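Local coordinates for choline binding protein A (Lactobacillus salivarius str. Ren, PDB 5GT1) that is a surface-layer-associated, zinc-binding protein with an M23 peptidase-family domain, probably involved in cell-wall attachment or turnover and in adhesion to host epithelial cells, at residues D23-V32 and H67-H76; A107-V116 and G125-T133. All coordinates share one frame; numbering follows the deposited sequence.

In the fold
Interaction 1 fastens loop 23-32, at the start of this chain, to residues 67-76, and interaction 2 joins 107-116 to 125-133; their centres lie about 13 Å apart. They share the two-stranded antiparallel sheet of 71-73 and 127-130, where Ile-128 N stands 2.7 Å from Val-72 O, a probable hydrogen bond. Arg-131 of interaction 2 ties the two together a second time: its NH2 is 2.7 Å from His-67 O, and its guanidinium makes a cation-pi contact with Phe-29. Both contacts lie near, but do not form, the zinc site of His-57, Asp-61 and His-137 in the M23 domain. The side chains of Phe-29 and Thr-133 are about 12 Å and 10 Å from the metal.

Interaction 1: residues D23-V32 and H67-H76; sequences DTWGWPFPSV and HPGSAVHAVH. With ACT (acetate ion), chain C.
Pro-28 O is gripped twice by His-73. His-73 N, 2.9 Å from Pro-28 O, comes in on a lone pair in the carbonyl plane, whereas His-73 ND1, 3.3 Å from that oxygen, stands above the plane. With CG beside its own backbone N (chi1 -69°), the His-73 imidazole folds back along the chain, which explains how one residue supplies both donors. Pro-30 then lies over a face of this ring, its CG 4.3 Å from the His-73 centroid in a CH-pi contact; together with the ND1 bond it would restrain the ring from turning.

At the far end, His-76 NE2 donates an almost straight bond (168°) to Asp-23 OD1 at 2.8 Å, in the imidazole plane but from above the carboxylate plane. The other oxygen, OD2, accepts from Trp-25 NE1, so one carboxylate holds both rings. These rings form an edge-to-face pair, planes at 59°, with His-76 CD2 only 3.3 Å from Trp-25 CE2. Replacing Trp-25 by an alanine would probably leave Asp-23 OD2 without its indole donor and His-76 without the face its edge rests on.

The contact fastens loop 23-32 along strand 71-73 and its flanks within the M23 peptidase domain; Trp-25 also packs against Ile-167 and Ile-171 of helix 163-173. Between the two polar ends, Gly-26 N bonds to Val-75 O, and Val-75 CG1 meets Pro-28 CD. Phe-29 lies with one face under His-67 O, while Phe-29 CZ approaches Val-72 CG2 at 3.8 Å. Farther along, Val-32 splits its branches: CG1 touches CD2 of the His-67 ring, which bonds through NE2 to Glu-34 O, and Val-32 CG2 meets Pro-68 CD at 3.6 Å.

Interaction 2: residues A107-V116 and G125-T133; sequences AFSNKGNISV and GDVIGYRDT. With EDO (1,2-ethanediol), chain D.
Strand 127-130 of the M23 domain runs beside the loop that leaves strand 101-108, and a single beta bridge, Ile-114 with Gly-129, joins them. Two backbone hydrogen bonds define it: Tyr-130 N to Asn-113 O and Ser-115 N to Ile-128 O, each 2.8 Å. Gly-129 lies too close to Asn-113 O and Ile-114 CA to accommodate a CB.

The Phe-108 ring is sandwiched between Ala-107 CB over the centre of one face and Ile-114 CG1 nearer the rim of the other; Tyr-130 O meets the ring edge in plane, Phe-108 CD1 lying 3.4 Å from that oxygen. Ile-128 CG2 approaches Phe-108 CZ at 4.0 Å.

Past the strand, Asp-132 N bonds to Ala-107 O at a C=O...N angle of 177°. The Asp-132 carboxylate turns back toward Ser-109, with CG between its backbone N and carbonyl carbon (chi1 62°), and reaches that residue with both oxygens. Ser-109 OG donates to Asp-132 OD1, though the modelled length of this bond is doubtfully short. Asp-132 OD2 offers its syn lone pair to Ser-109 N at 2.9 Å.

Interaction 1: residues D23-V32 and H67-H76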
loop_
_atom_site.group_PDB
_atom_site.type_symbol
_atom_site.label_atom_id
_atom_site.label_comp_id
_atom_site.label_asym_id
_atom_site.label_seq_id
_atom_site.Cartn_x
_atom_site.Cartn_y
_atom_site.Cartn_z
ATOM N N ASP A 23 -0.922 -0.562 18.212
ATOM C CA ASP A 23 -1.455 0.178 17.052
ATOM C C ASP A 23 -0.626 1.413 16.668
ATOM O O ASP A 23 -1.130 2.537 16.654
ATOM C CB ASP A 23 -2.940 0.538 17.243
ATOM C CG ASP A 23 -3.718 0.559 15.923
ATOM O OD1 ASP A 23 -3.828 -0.511 15.278
ATOM O OD2 ASP A 23 -4.237 1.635 15.535
ATOM N N THR A 24 0.651 1.200 16.366
ATOM C CA THR A 24 1.437 2.268 15.773
ATOM C C THR A 24 1.264 2.260 14.252
ATOM O O THR A 24 0.918 1.241 13.633
ATOM C CB THR A 24 2.922 2.245 16.164
ATOM O OG1 THR A 24 3.519 1.037 15.681
ATOM C CG2 THR A 24 3.085 2.335 17.691
ATOM N N TRP A 25 1.481 3.430 13.679
ATOM C CA TRP A 25 1.378 3.636 12.253
ATOM C C TRP A 25 2.580 4.412 11.811
ATOM O O TRP A 25 3.227 5.071 12.633
ATOM C CB TRP A 25 0.143 4.452 11.968
ATOM C CG TRP A 25 -1.154 3.708 12.118
ATOM C CD1 TRP A 25 -1.879 3.466 13.290
ATOM C CD2 TRP A 25 -1.944 3.108 11.042
ATOM N NE1 TRP A 25 -3.043 2.773 13.013
ATOM C CE2 TRP A 25 -3.140 2.528 11.678
ATOM C CE3 TRP A 25 -1.782 2.989 9.656
ATOM C CZ2 TRP A 25 -4.112 1.856 10.938
ATOM C CZ3 TRP A 25 -2.769 2.326 8.927
ATOM C CH2 TRP A 25 -3.910 1.779 9.551
ATOM N N GLY A 26 2.884 4.364 10.512
ATOM C CA GLY A 26 4.025 5.102 9.960
ATOM C C GLY A 26 3.884 5.208 8.450
ATOM O O GLY A 26 3.100 4.481 7.839
ATOM N N TRP A 27 4.619 6.134 7.846
ATOM C CA TRP A 27 4.671 6.234 6.380
ATOM C C TRP A 27 5.662 5.231 5.804
ATOM O O TRP A 27 6.597 4.801 6.495
ATOM C CB TRP A 27 5.050 7.658 5.974
ATOM C CG TRP A 27 4.013 8.643 6.411
ATOM C CD1 TRP A 27 4.056 9.507 7.508
ATOM C CD2 TRP A 27 2.710 8.856 5.800
ATOM N NE1 TRP A 27 2.893 10.250 7.588
ATOM C CE2 TRP A 27 2.039 9.896 6.600
ATOM C CE3 TRP A 27 2.044 8.305 4.703
ATOM C CZ2 TRP A 27 0.759 10.348 6.292
ATOM C CZ3 TRP A 27 0.751 8.769 4.409
ATOM C CH2 TRP A 27 0.132 9.771 5.185
ATOM N N PRO A 28 5.474 4.839 4.538
ATOM C CA PRO A 28 6.388 3.837 3.962
ATOM C C PRO A 28 7.798 4.368 3.658
ATOM O O PRO A 28 8.745 3.580 3.581
ATOM C CB PRO A 28 5.672 3.390 2.682
ATOM C CG PRO A 28 4.787 4.522 2.324
ATOM C CD PRO A 28 4.367 5.168 3.629
ATOM N N PHE A 29 7.936 5.685 3.498
ATOM C CA PHE A 29 9.245 6.311 3.269
ATOM C C PHE A 29 9.357 7.428 4.308
ATOM O O PHE A 29 8.969 8.558 4.055
ATOM C CB PHE A 29 9.376 6.810 1.818
ATOM C CG PHE A 29 9.121 5.732 0.795
ATOM C CD1 PHE A 29 10.138 4.833 0.431
ATOM C CD2 PHE A 29 7.856 5.573 0.231
ATOM C CE1 PHE A 29 9.887 3.817 -0.489
ATOM C CE2 PHE A 29 7.607 4.561 -0.689
ATOM C CZ PHE A 29 8.626 3.681 -1.042
ATOM N N PRO A 30 9.839 7.081 5.516
ATOM C CA PRO A 30 9.620 7.967 6.671
ATOM C C PRO A 30 10.398 9.294 6.669
ATOM O O PRO A 30 10.047 10.208 7.433
ATOM C CB PRO A 30 9.993 7.068 7.865
ATOM C CG PRO A 30 9.691 5.691 7.364
ATOM C CD PRO A 30 10.285 5.753 5.969
ATOM N N SER A 31 11.404 9.411 5.808
ATOM C CA SER A 31 12.144 10.669 5.635
ATOM C C SER A 31 11.344 11.762 4.913
ATOM O O SER A 31 11.680 12.954 4.975
ATOM C CB SER A 31 13.390 10.414 4.791
ATOM O OG SER A 31 13.106 10.698 3.418
ATOM N N VAL A 32 10.334 11.333 4.162
ATOM C CA VAL A 32 9.444 12.221 3.461
ATOM C C VAL A 32 8.176 12.392 4.313
ATOM O O VAL A 32 7.586 13.479 4.376
ATOM C CB VAL A 32 9.024 11.611 2.108
ATOM C CG1 VAL A 32 8.331 12.662 1.252
ATOM C CG2 VAL A 32 10.225 10.955 1.396
ATOM N N HIS A 67 8.172 10.754 -3.283
ATOM C CA HIS A 67 8.477 10.092 -2.001
ATOM C C HIS A 67 9.710 9.250 -2.139
ATOM O O HIS A 67 9.620 8.011 -2.190
ATOM C CB HIS A 67 7.288 9.246 -1.522
ATOM C CG HIS A 67 6.092 10.069 -1.133
ATOM N ND1 HIS A 67 5.295 10.665 -2.048
ATOM C CD2 HIS A 67 5.606 10.430 0.112
ATOM C CE1 HIS A 67 4.329 11.361 -1.412
ATOM N NE2 HIS A 67 4.519 11.215 -0.092
ATOM N N PRO A 68 10.889 9.911 -2.209
ATOM C CA PRO A 68 12.128 9.189 -2.482
ATOM C C PRO A 68 12.524 8.248 -1.354
ATOM O O PRO A 68 12.157 8.446 -0.190
ATOM C CB PRO A 68 13.180 10.312 -2.677
ATOM C CG PRO A 68 12.598 11.514 -2.004
ATOM C CD PRO A 68 11.105 11.375 -2.115
ATOM N N GLY A 69 13.224 7.185 -1.730
ATOM C CA GLY A 69 13.739 6.235 -0.767
ATOM C C GLY A 69 13.844 4.874 -1.415
ATOM O O GLY A 69 13.276 4.641 -2.470
ATOM N N SER A 70 14.593 3.984 -0.790
ATOM C CA SER A 70 14.770 2.653 -1.328
ATOM C C SER A 70 13.949 1.640 -0.542
ATOM O O SER A 70 13.072 0.979 -1.108
ATOM C CB SER A 70 16.262 2.286 -1.346
ATOM O OG SER A 70 16.436 1.022 -1.971
ATOM N N ALA A 71 14.217 1.520 0.756
ATOM C CA ALA A 71 13.498 0.572 1.603
ATOM C C ALA A 71 12.035 1.004 1.755
ATOM O O ALA A 71 11.744 2.184 2.013
ATOM C CB ALA A 71 14.164 0.469 2.970
ATOM N N VAL A 72 11.125 0.051 1.561
ATOM C CA VAL A 72 9.696 0.261 1.800
ATOM C C VAL A 72 9.398 -0.200 3.227
ATOM O O VAL A 72 9.547 -1.379 3.537
ATOM C CB VAL A 72 8.833 -0.552 0.811
ATOM C CG1 VAL A 72 7.346 -0.416 1.167
ATOM C CG2 VAL A 72 9.098 -0.090 -0.627
ATOM N N HIS A 73 8.982 0.736 4.083
ATOM C CA HIS A 73 8.740 0.459 5.511
ATOM C C HIS A 73 7.291 0.150 5.759
ATOM O O HIS A 73 6.412 0.847 5.245
ATOM C CB HIS A 73 9.149 1.669 6.361
ATOM C CG HIS A 73 10.645 1.913 6.395
ATOM N ND1 HIS A 73 11.298 2.578 5.411
ATOM C CD2 HIS A 73 11.608 1.544 7.324
ATOM C CE1 HIS A 73 12.620 2.640 5.703
ATOM N NE2 HIS A 73 12.813 2.002 6.870
ATOM N N ALA A 74 7.020 -0.884 6.556
ATOM C CA ALA A 74 5.654 -1.292 6.846
ATOM C C ALA A 74 4.938 -0.142 7.543
ATOM O O ALA A 74 5.506 0.506 8.443
ATOM C CB ALA A 74 5.645 -2.534 7.719
ATOM N N VAL A 75 3.703 0.114 7.126
ATOM C CA VAL A 75 2.929 1.250 7.651
ATOM C C VAL A 75 2.220 0.882 8.959
ATOM O O VAL A 75 1.698 1.762 9.654
ATOM C CB VAL A 75 1.910 1.813 6.624
ATOM C CG1 VAL A 75 2.621 2.230 5.335
ATOM C CG2 VAL A 75 0.782 0.821 6.326
ATOM N N HIS A 76 2.222 -0.412 9.280
ATOM C CA HIS A 76 1.480 -0.952 10.415
ATOM C C HIS A 76 1.922 -2.367 10.650
ATOM O O HIS A 76 2.352 -3.046 9.715
ATOM C CB HIS A 76 -0.022 -0.929 10.101
ATOM C CG HIS A 76 -0.909 -1.207 11.300
ATOM N ND1 HIS A 76 -1.266 -2.456 11.659
ATOM C CD2 HIS A 76 -1.510 -0.344 12.216
ATOM C CE1 HIS A 76 -2.056 -2.403 12.767
ATOM N NE2 HIS A 76 -2.210 -1.107 13.106
HETATM C C ACT C . 14.383 4.298 3.049
HETATM O O ACT C . 14.624 4.100 4.265
HETATM O OXT ACT C . 15.298 4.237 2.200
HETATM C CH3 ACT C . 12.995 4.519 2.558
HETATM O O HOH W 1 6.612 3.174 8.757
HETATM O O HOH W 2 12.662 7.876 2.576
#

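Interaction 2: residues A107-V116 and G125-T133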
loop_
_atom_site.group_PDB
_atom_site.type_symbol
_atom_site.label_atom_id
_atom_site.label_comp_id
_atom_site.label_asym_id
_atom_site.label_seq_id
_atom_site.Cartn_x
_atom_site.Cartn_y
_atom_site.Cartn_z
ATOM N N ALA A 107 5.975 -1.841 -6.446
ATOM C CA ALA A 107 7.283 -1.297 -6.072
ATOM C C ALA A 107 8.454 -2.209 -6.451
ATOM O O ALA A 107 9.596 -1.762 -6.493
ATOM C CB ALA A 107 7.328 -1.046 -4.569
ATOM N N PHE A 108 8.170 -3.490 -6.670
ATOM C CA PHE A 108 9.223 -4.508 -6.724
ATOM C C PHE A 108 9.271 -5.154 -8.121
ATOM O O PHE A 108 8.332 -5.848 -8.524
ATOM C CB PHE A 108 8.994 -5.553 -5.623
ATOM C CG PHE A 108 8.513 -4.962 -4.311
ATOM C CD1 PHE A 108 9.370 -4.198 -3.518
ATOM C CD2 PHE A 108 7.194 -5.152 -3.876
ATOM C CE1 PHE A 108 8.926 -3.638 -2.322
ATOM C CE2 PHE A 108 6.749 -4.608 -2.667
ATOM C CZ PHE A 108 7.616 -3.848 -1.895
ATOM N N SER A 109 10.350 -4.882 -8.868
ATOM C CA SER A 109 10.463 -5.370 -10.254
ATOM C C SER A 109 10.606 -6.894 -10.300
ATOM O O SER A 109 10.347 -7.504 -11.323
ATOM C CB SER A 109 11.621 -4.700 -10.999
ATOM O OG SER A 109 12.873 -5.159 -10.504
ATOM N N ASN A 110 11.009 -7.493 -9.185
ATOM C CA ASN A 110 11.055 -8.942 -9.042
ATOM C C ASN A 110 10.980 -9.337 -7.582
ATOM O O ASN A 110 11.248 -8.509 -6.697
ATOM C CB ASN A 110 12.316 -9.519 -9.679
ATOM C CG ASN A 110 13.551 -9.159 -8.917
ATOM O OD1 ASN A 110 14.092 -9.986 -8.185
ATOM N ND2 ASN A 110 13.998 -7.906 -9.056
ATOM N N LYS A 111 10.624 -10.598 -7.338
ATOM C CA LYS A 111 10.401 -11.103 -5.989
ATOM C C LYS A 111 11.637 -11.015 -5.112
ATOM O O LYS A 111 11.524 -10.960 -3.893
ATOM C CB LYS A 111 9.849 -12.543 -6.015
ATOM C CG LYS A 111 8.360 -12.603 -6.331
ATOM C CD LYS A 111 7.857 -13.996 -6.715
ATOM C CE LYS A 111 6.621 -13.867 -7.604
ATOM N NZ LYS A 111 5.621 -14.964 -7.464
ATOM N N GLY A 112 12.811 -11.016 -5.736
ATOM C CA GLY A 112 14.070 -10.862 -5.013
ATOM C C GLY A 112 14.177 -9.514 -4.318
ATOM O O GLY A 112 14.941 -9.379 -3.378
ATOM N N ASN A 113 13.399 -8.524 -4.764
ATOM C CA ASN A 113 13.353 -7.216 -4.086
ATOM C C ASN A 113 12.497 -7.206 -2.823
ATOM O O ASN A 113 12.471 -6.210 -2.094
ATOM C CB ASN A 113 12.923 -6.095 -5.041
ATOM C CG ASN A 113 14.092 -5.493 -5.785
ATOM O OD1 ASN A 113 14.358 -4.291 -5.698
ATOM N ND2 ASN A 113 14.818 -6.325 -6.492
ATOM N N ILE A 114 11.819 -8.316 -2.549
ATOM C CA ILE A 114 10.998 -8.417 -1.344
ATOM C C ILE A 114 11.829 -9.050 -0.225
ATOM O O ILE A 114 12.502 -10.060 -0.444
ATOM C CB ILE A 114 9.678 -9.172 -1.620
ATOM C CG1 ILE A 114 8.853 -8.387 -2.666
ATOM C CG2 ILE A 114 8.914 -9.393 -0.317
ATOM C CD1 ILE A 114 7.709 -9.135 -3.333
ATOM N N SER A 115 11.788 -8.442 0.961
ATOM C CA SER A 115 12.642 -8.828 2.084
ATOM C C SER A 115 11.958 -9.764 3.071
ATOM O O SER A 115 12.638 -10.421 3.871
ATOM C CB SER A 115 13.096 -7.590 2.852
ATOM O OG SER A 115 13.834 -6.733 2.012
ATOM N N VAL A 116 10.626 -9.795 3.041
ATOM C CA VAL A 116 9.849 -10.551 4.018
ATOM C C VAL A 116 9.413 -11.891 3.407
ATOM O O VAL A 116 9.480 -12.054 2.202
ATOM C CB VAL A 116 8.631 -9.739 4.542
ATOM C CG1 VAL A 116 9.099 -8.517 5.341
ATOM C CG2 VAL A 116 7.732 -9.308 3.391
ATOM N N GLY A 125 7.330 -0.051 10.475
ATOM C CA GLY A 125 8.715 0.361 10.200
ATOM C C GLY A 125 9.626 -0.728 9.649
ATOM O O GLY A 125 10.638 -0.404 9.018
ATOM N N ASP A 126 9.292 -2.004 9.875
ATOM C CA ASP A 126 10.059 -3.129 9.292
ATOM C C ASP A 126 10.100 -3.032 7.752
ATOM O O ASP A 126 9.112 -2.658 7.114
ATOM C CB ASP A 126 9.479 -4.498 9.684
ATOM C CG ASP A 126 9.738 -4.874 11.143
ATOM O OD1 ASP A 126 10.451 -4.142 11.868
ATOM O OD2 ASP A 126 9.218 -5.927 11.574
ATOM N N VAL A 127 11.236 -3.387 7.152
ATOM C CA VAL A 127 11.365 -3.255 5.701
ATOM C C VAL A 127 10.618 -4.384 4.987
ATOM O O VAL A 127 10.898 -5.576 5.208
ATOM C CB VAL A 127 12.847 -3.189 5.265
ATOM C CG1 VAL A 127 12.964 -3.143 3.739
ATOM C CG2 VAL A 127 13.509 -1.951 5.877
ATOM N N ILE A 128 9.660 -4.012 4.146
ATOM C CA ILE A 128 8.925 -4.981 3.314
ATOM C C ILE A 128 9.803 -5.461 2.153
ATOM O O ILE A 128 9.807 -6.654 1.783
ATOM C CB ILE A 128 7.631 -4.346 2.740
ATOM C CG1 ILE A 128 6.693 -3.898 3.882
ATOM C CG2 ILE A 128 6.924 -5.295 1.759
ATOM C CD1 ILE A 128 6.230 -5.016 4.789
ATOM N N GLY A 129 10.537 -4.515 1.585
ATOM C CA GLY A 129 11.400 -4.774 0.454
ATOM C C GLY A 129 11.917 -3.462 -0.070
ATOM O O GLY A 129 11.772 -2.422 0.599
ATOM N N TYR A 130 12.505 -3.502 -1.270
ATOM C CA TYR A 130 13.181 -2.338 -1.856
ATOM C C TYR A 130 12.503 -1.943 -3.160
ATOM O O TYR A 130 12.352 -2.763 -4.056
ATOM C CB TYR A 130 14.684 -2.637 -2.054
ATOM C CG TYR A 130 15.346 -2.803 -0.716
ATOM C CD1 TYR A 130 15.945 -1.721 -0.094
ATOM C CD2 TYR A 130 15.276 -4.030 -0.021
ATOM C CE1 TYR A 130 16.508 -1.840 1.173
ATOM C CE2 TYR A 130 15.838 -4.158 1.249
ATOM C CZ TYR A 130 16.450 -3.061 1.827
ATOM O OH TYR A 130 17.003 -3.175 3.073
ATOM N N ARG A 131 12.075 -0.689 -3.245
ATOM C CA ARG A 131 11.408 -0.195 -4.447
ATOM C C ARG A 131 12.463 0.078 -5.516
ATOM O O ARG A 131 13.389 0.855 -5.303
ATOM C CB ARG A 131 10.615 1.095 -4.164
ATOM C CG ARG A 131 9.917 1.682 -5.388
ATOM C CD ARG A 131 9.277 3.043 -5.082
ATOM N NE ARG A 131 10.227 3.995 -4.485
ATOM C CZ ARG A 131 9.896 5.149 -3.900
ATOM N NH1 ARG A 131 8.627 5.552 -3.829
ATOM N NH2 ARG A 131 10.847 5.915 -3.382
ATOM N N ASP A 132 12.301 -0.540 -6.669
ATOM C CA ASP A 132 13.190 -0.233 -7.783
ATOM C C ASP A 132 12.397 0.147 -9.029
ATOM O O ASP A 132 12.945 0.185 -10.126
ATOM C CB ASP A 132 14.134 -1.407 -8.065
ATOM C CG ASP A 132 13.397 -2.668 -8.464
ATOM O OD1 ASP A 132 14.064 -3.577 -9.015
ATOM O OD2 ASP A 132 12.167 -2.769 -8.234
ATOM N N THR A 133 11.105 0.418 -8.852
ATOM C CA THR A 133 10.259 0.877 -9.939
ATOM C C THR A 133 9.905 2.338 -9.667
ATOM O O THR A 133 10.358 2.915 -8.680
ATOM C CB THR A 133 8.954 0.064 -10.039
ATOM O OG1 THR A 133 8.146 0.325 -8.888
ATOM C CG2 THR A 133 9.223 -1.450 -10.164
HETATM C C1 EDO D . 16.516 -9.320 0.844
HETATM O O1 EDO D . 16.443 -8.187 1.718
HETATM C C2 EDO D . 15.789 -8.978 -0.446
HETATM O O2 EDO D . 16.003 -7.587 -0.742
HETATM O O HOH W 3 15.884 -5.592 4.310
#